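Local coordinates for protein xyloglucanase (Paenibacillus pabuli, PDB 2JEP) that hydrolyses xyloglucan of the plant cell wall, probably cutting the backbone with the (beta/alpha)8-barrel of a family 5 glycoside hydrolase, at residues Phe271-Trp282 against Tyr339-Val347. Residues are numbered along the deposited sequence; the frame is centred on the assembly and turned at random.
Sequences FAGEENGNITQW and YRAAYAKAV
With CG trans to the backbone N in both Trp282 and Tyr343 (chi1 -177° and -176°), the two side chains cross at about a right angle; the indole runs along the helix, from Tyr343 toward Ala346, and the edge of the phenol ring turns to one indole face. This T-shaped pair brings Tyr343 CD1 to 3.7 Å from Trp282 CD2, with the ring planes 79° apart. Tyr343 is itself the face of a second edge-to-face pair: Phe271 CE2 comes down near the rim of its ring, 3.7 Å from Tyr343 CG, while Val347 CG2 covers the opposite face. Trp282 CB lies over one face of the Phe271 ring, and the three residues form one aromatic cluster. Farther along the helix, Ala346 CB reaches the outer end of the indole, 3.6 Å from Trp282 CH2. Replacing Trp282 by an alanine is likely to open a gap beside Ala346 and leave the edge of Tyr343 without its aromatic partner.

At the other end, Gln281 and Tyr339 run side by side, and Gln281 CB makes a CH-pi contact 3.8 Å from the centroid of the Tyr339 ring. The Gln281 amide is nearly parallel to that ring, and its OE1 accepts hydrogen bonds from Ser286 OG and Thr287 N. The Tyr343 hydroxyl is satisfied by Ser267 O.

In the TIM barrel, the contact joins the loop region after strand 259-265 to helix 336-353, which precedes the last barrel strand, 357-362; helix 298-313 touches both Trp282 and Ala346, and helix 384-393 packs against Ala344.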
ATOM      1  N   PHE A 271       9.883  16.710   5.851  1.00  7.61           N
ATOM      2  CA  PHE A 271      10.580  16.526   4.585  1.00  6.82           C
ATOM      3  C   PHE A 271       9.723  15.889   3.510  1.00  7.15           C
ATOM      4  O   PHE A 271       9.649  16.383   2.384  1.00  7.78           O
ATOM      5  CB  PHE A 271      11.840  15.657   4.802  1.00  6.95           C
ATOM      6  CG  PHE A 271      12.510  15.223   3.530  1.00  7.32           C
ATOM      7  CD1 PHE A 271      13.137  16.143   2.710  1.00  7.15           C
ATOM      8  CD2 PHE A 271      12.442  13.905   3.113  1.00  7.02           C
ATOM      9  CE1 PHE A 271      13.718  15.751   1.497  1.00  7.33           C
ATOM     10  CE2 PHE A 271      12.995  13.503   1.903  1.00  7.56           C
ATOM     11  CZ  PHE A 271      13.637  14.437   1.082  1.00  7.82           C
ATOM     12  N   ALA A 272       9.116  14.751   3.856  1.00  7.03           N
ATOM     13  CA  ALA A 272       8.568  13.861   2.843  1.00  6.60           C
ATOM     14  C   ALA A 272       7.205  14.265   2.318  1.00  7.47           C
ATOM     15  O   ALA A 272       6.898  13.994   1.143  1.00  7.56           O
ATOM     16  CB  ALA A 272       8.505  12.431   3.367  1.00  7.96           C
ATOM     17  N   GLY A 273       6.372  14.847   3.176  1.00  7.81           N
ATOM     18  CA  GLY A 273       4.995  15.092   2.783  1.00  8.14           C
ATOM     19  C   GLY A 273       4.416  16.468   3.048  1.00  8.02           C
ATOM     20  O   GLY A 273       3.387  16.831   2.455  1.00  8.99           O
ATOM     21  N   GLU A 274       5.020  17.243   3.946  1.00  7.95           N
ATOM     22  CA  GLU A 274       4.461  18.557   4.275  1.00  9.22           C
ATOM     23  C   GLU A 274       4.648  19.524   3.095  1.00  9.17           C
ATOM     24  O   GLU A 274       5.761  19.696   2.598  1.00  8.80           O
ATOM     25  CB  GLU A 274       5.140  19.109   5.528  1.00  8.98           C
ATOM     26  CG  GLU A 274       4.568  20.412   6.009  1.00 11.20           C
ATOM     27  CD  GLU A 274       5.180  20.956   7.286  1.00 13.48           C
ATOM     28  OE1 GLU A 274       6.083  20.312   7.809  1.00 17.24           O
ATOM     29  OE2 GLU A 274       4.775  22.058   7.725  1.00 16.75           O
ATOM     30  N   GLU A 275       3.545  20.132   2.653  1.00  8.89           N
ATOM     31  CA  GLU A 275       3.502  20.888   1.401  1.00  9.63           C
ATOM     32  C   GLU A 275       3.950  22.344   1.588  1.00  9.46           C
ATOM     33  O   GLU A 275       3.185  23.297   1.401  1.00 11.04           O
ATOM     34  CB  GLU A 275       2.104  20.773   0.774  1.00  9.89           C
ATOM     35  CG  GLU A 275       1.780  19.369   0.263  1.00 10.03           C
ATOM     36  CD  GLU A 275       0.473  19.292  -0.504  1.00 12.19           C
ATOM     37  OE1 GLU A 275      -0.416  20.114  -0.220  1.00 18.02           O
ATOM     38  OE2 GLU A 275       0.357  18.427  -1.419  1.00 14.67           O
ATOM     39  N   ASN A 276       5.210  22.487   1.961  1.00  9.59           N
ATOM     40  CA  ASN A 276       5.869  23.778   2.012  1.00  9.91           C
ATOM     41  C   ASN A 276       7.374  23.559   1.940  1.00  9.08           C
ATOM     42  O   ASN A 276       7.860  22.421   1.840  1.00  8.89           O
ATOM     43  CB  ASN A 276       5.434  24.594   3.238  1.00 10.67           C
ATOM     44  CG  ASN A 276       5.808  23.938   4.536  1.00 11.36           C
ATOM     45  OD1 ASN A 276       6.937  23.486   4.716  1.00 10.70           O
ATOM     46  ND2 ASN A 276       4.851  23.888   5.469  1.00 13.28           N
ATOM     47  N   GLY A 277       8.108  24.664   1.931  1.00  9.84           N
ATOM     48  CA  GLY A 277       9.560  24.609   1.766  1.00  9.89           C
ATOM     49  C   GLY A 277      10.369  24.673   3.028  1.00  9.97           C
ATOM     50  O   GLY A 277      11.579  24.878   2.964  1.00 11.21           O
ATOM     51  N   ASN A 278       9.735  24.423   4.175  1.00  9.57           N
ATOM     52  CA  ASN A 278      10.485  24.513   5.439  1.00 10.32           C
ATOM     53  C   ASN A 278      11.662  23.529   5.444  1.00  9.83           C
ATOM     54  O   ASN A 278      12.777  23.878   5.845  1.00 12.03           O
ATOM     55  CB  ASN A 278       9.598  24.220   6.650  1.00 11.62           C
ATOM     56  CG  ASN A 278       8.471  25.223   6.838  1.00 15.52           C
ATOM     57  OD1 ASN A 278       8.488  26.317   6.266  1.00 17.58           O
ATOM     58  ND2 ASN A 278       7.505  24.861   7.708  1.00 17.98           N
ATOM     59  N   ILE A 279      11.411  22.289   5.025  1.00  8.52           N
ATOM     60  CA  ILE A 279      12.404  21.218   5.042  1.00  8.29           C
ATOM     61  C   ILE A 279      12.433  20.602   3.644  1.00  7.85           C
ATOM     62  O   ILE A 279      11.425  20.073   3.151  1.00  8.33           O
ATOM     63  CB  ILE A 279      12.049  20.133   6.080  1.00  7.83           C
ATOM     64  CG1 ILE A 279      11.947  20.723   7.493  1.00  9.19           C
ATOM     65  CG2 ILE A 279      13.056  18.985   6.013  1.00  9.20           C
ATOM     66  CD1 ILE A 279      13.239  21.363   8.051  1.00  9.86           C
ATOM     67  N   THR A 280      13.607  20.661   3.015  1.00  7.90           N
ATOM     68  CA  THR A 280      13.780  20.233   1.641  1.00  6.95           C
ATOM     69  C   THR A 280      14.946  19.251   1.442  1.00  6.69           C
ATOM     70  O   THR A 280      15.221  18.854   0.311  1.00  7.19           O
ATOM     71  CB  THR A 280      13.994  21.464   0.746  1.00  7.51           C
ATOM     72  OG1 THR A 280      15.099  22.199   1.273  1.00  8.57           O
ATOM     73  CG2 THR A 280      12.741  22.351   0.703  1.00  8.81           C
ATOM     74  N   GLN A 281      15.607  18.856   2.536  1.00  6.65           N
ATOM     75  CA  GLN A 281      16.766  17.986   2.464  1.00  6.57           C
ATOM     76  C   GLN A 281      16.651  16.913   3.533  1.00  6.62           C
ATOM     77  O   GLN A 281      15.933  17.079   4.508  1.00  7.65           O
ATOM     78  CB  GLN A 281      18.070  18.787   2.648  1.00  7.06           C
ATOM     79  CG  GLN A 281      18.113  20.048   1.774  1.00  7.06           C
ATOM     80  CD  GLN A 281      19.439  20.734   1.784  1.00  7.26           C
ATOM     81  OE1 GLN A 281      20.371  20.374   2.528  1.00  7.81           O
ATOM     82  NE2 GLN A 281      19.552  21.744   0.943  1.00  7.92           N
ATOM     83  N   TRP A 282      17.379  15.825   3.337  1.00  6.61           N
ATOM     84  CA  TRP A 282      17.344  14.666   4.214  1.00  6.80           C
ATOM     85  C   TRP A 282      18.660  13.903   4.113  1.00  7.44           C
ATOM     86  O   TRP A 282      19.219  13.768   3.033  1.00  7.32           O
ATOM     87  CB  TRP A 282      16.187  13.727   3.802  1.00  7.19           C
ATOM     88  CG  TRP A 282      16.035  12.539   4.713  1.00  6.98           C
ATOM     89  CD1 TRP A 282      15.292  12.493   5.870  1.00  7.08           C
ATOM     90  CD2 TRP A 282      16.675  11.266   4.595  1.00  7.13           C
ATOM     91  NE1 TRP A 282      15.430  11.260   6.454  1.00  7.62           N
ATOM     92  CE2 TRP A 282      16.291  10.504   5.709  1.00  7.38           C
ATOM     93  CE3 TRP A 282      17.551  10.696   3.661  1.00  7.97           C
ATOM     94  CZ2 TRP A 282      16.709   9.196   5.887  1.00  8.08           C
ATOM     95  CZ3 TRP A 282      17.986   9.422   3.863  1.00  7.96           C
ATOM     96  CH2 TRP A 282      17.569   8.687   4.972  1.00  8.35           C
ATOM     97  N   TYR A 339      17.990  14.913  -2.591  1.00  6.99           N
ATOM     98  CA  TYR A 339      17.500  14.309  -1.348  1.00  6.40           C
ATOM     99  C   TYR A 339      16.339  13.360  -1.532  1.00  6.47           C
ATOM    100  O   TYR A 339      16.221  12.390  -0.794  1.00  7.12           O
ATOM    101  CB  TYR A 339      17.244  15.395  -0.260  1.00  6.97           C
ATOM    102  CG  TYR A 339      18.482  16.251  -0.191  1.00  6.45           C
ATOM    103  CD1 TYR A 339      19.683  15.690   0.229  1.00  7.26           C
ATOM    104  CD2 TYR A 339      18.512  17.508  -0.772  1.00  7.34           C
ATOM    105  CE1 TYR A 339      20.857  16.374   0.145  1.00  8.10           C
ATOM    106  CE2 TYR A 339      19.700  18.221  -0.846  1.00  7.68           C
ATOM    107  CZ  TYR A 339      20.869  17.632  -0.411  1.00  8.11           C
ATOM    108  OH  TYR A 339      22.090  18.281  -0.513  1.00  9.74           O
ATOM    109  N   ARG A 340      15.484  13.633  -2.519  1.00  6.76           N
ATOM    110  CA  ARG A 340      14.455  12.660  -2.843  1.00  6.86           C
ATOM    111  C   ARG A 340      15.071  11.348  -3.291  1.00  7.28           C
ATOM    112  O   ARG A 340      14.616  10.273  -2.925  1.00  6.85           O
ATOM    113  CB  ARG A 340      13.486  13.225  -3.888  1.00  7.55           C
ATOM    114  CG  ARG A 340      12.769  14.488  -3.387  1.00  6.76           C
ATOM    115  CD  ARG A 340      11.385  14.658  -3.985  1.00  8.92           C
ATOM    116  NE  ARG A 340      11.458  14.773  -5.427  1.00  8.48           N
ATOM    117  CZ  ARG A 340      10.482  14.440  -6.287  1.00  8.23           C
ATOM    118  NH1 ARG A 340       9.323  13.899  -5.898  1.00  8.18           N
ATOM    119  NH2 ARG A 340      10.683  14.644  -7.564  1.00  9.07           N
ATOM    120  N   ALA A 341      16.124  11.434  -4.092  1.00  7.28           N
ATOM    121  CA  ALA A 341      16.861  10.256  -4.482  1.00  6.97           C
ATOM    122  C   ALA A 341      17.505   9.598  -3.270  1.00  7.15           C
ATOM    123  O   ALA A 341      17.397   8.383  -3.098  1.00  7.88           O
ATOM    124  CB  ALA A 341      17.906  10.602  -5.547  1.00  7.44           C
ATOM    125  N   ALA A 342      18.216  10.375  -2.444  1.00  7.60           N
ATOM    126  CA  ALA A 342      18.900   9.793  -1.272  1.00  7.78           C
ATOM    127  C   ALA A 342      17.915   9.092  -0.352  1.00  7.66           C
ATOM    128  O   ALA A 342      18.201   8.004   0.163  1.00  8.07           O
ATOM    129  CB  ALA A 342      19.693  10.865  -0.521  1.00  8.74           C
ATOM    130  N   TYR A 343      16.766   9.719  -0.124  1.00  7.29           N
ATOM    131  CA  TYR A 343      15.722   9.144   0.739  1.00  7.14           C
ATOM    132  C   TYR A 343      15.182   7.863   0.124  1.00  6.74           C
ATOM    133  O   TYR A 343      15.057   6.851   0.800  1.00  7.40           O
ATOM    134  CB  TYR A 343      14.596  10.152   0.891  1.00  7.04           C
ATOM    135  CG  TYR A 343      13.468   9.796   1.815  1.00  7.09           C
ATOM    136  CD1 TYR A 343      13.653   9.737   3.160  1.00  7.58           C
ATOM    137  CD2 TYR A 343      12.218   9.537   1.335  1.00  8.00           C
ATOM    138  CE1 TYR A 343      12.637   9.475   4.023  1.00  8.18           C
ATOM    139  CE2 TYR A 343      11.170   9.239   2.186  1.00  9.17           C
ATOM    140  CZ  TYR A 343      11.374   9.215   3.540  1.00  8.47           C
ATOM    141  OH  TYR A 343      10.303   8.931   4.360  1.00  8.68           O
ATOM    142  N   ALA A 344      14.879   7.883  -1.172  1.00  7.02           N
ATOM    143  CA  ALA A 344      14.325   6.698  -1.798  1.00  7.52           C
ATOM    144  C   ALA A 344      15.320   5.550  -1.753  1.00  7.96           C
ATOM    145  O   ALA A 344      14.946   4.399  -1.503  1.00  8.50           O
ATOM    146  CB  ALA A 344      13.908   6.970  -3.259  1.00  8.22           C
ATOM    147  N   LYS A 345      16.597   5.825  -2.023  1.00  7.66           N
ATOM    148  CA  LYS A 345      17.616   4.786  -1.947  1.00  7.60           C
ATOM    149  C   LYS A 345      17.730   4.234  -0.540  1.00  7.82           C
ATOM    150  O   LYS A 345      17.844   3.017  -0.353  1.00  9.10           O
ATOM    151  CB  LYS A 345      18.974   5.329  -2.413  1.00  8.28           C
ATOM    152  CG  LYS A 345      20.069   4.289  -2.393  1.00  9.69           C
ATOM    153  CD  LYS A 345      21.302   4.779  -3.124  1.00 11.65           C
ATOM    154  CE  LYS A 345      22.406   3.730  -3.078  1.00 12.68           C
ATOM    155  NZ  LYS A 345      23.530   4.146  -3.950  1.00 14.31           N
ATOM    156  N   ALA A 346      17.742   5.125   0.453  1.00  7.41           N
ATOM    157  CA  ALA A 346      17.911   4.695   1.830  1.00  7.38           C
ATOM    158  C   ALA A 346      16.738   3.814   2.274  1.00  7.06           C
ATOM    159  O   ALA A 346      16.940   2.765   2.909  1.00  7.73           O
ATOM    160  CB  ALA A 346      18.085   5.898   2.736  1.00  7.98           C
ATOM    161  N   VAL A 347      15.507   4.224   1.960  1.00  7.10           N
ATOM    162  CA  VAL A 347      14.346   3.434   2.375  1.00  7.39           C
ATOM    163  C   VAL A 347      14.371   2.089   1.663  1.00  7.50           C
ATOM    164  O   VAL A 347      14.116   1.045   2.270  1.00  7.93           O
ATOM    165  CB  VAL A 347      13.023   4.209   2.121  1.00  7.71           C
ATOM    166  CG1 VAL A 347      11.816   3.291   2.318  1.00  8.98           C
ATOM    167  CG2 VAL A 347      12.941   5.470   3.001  1.00  8.90           C
TER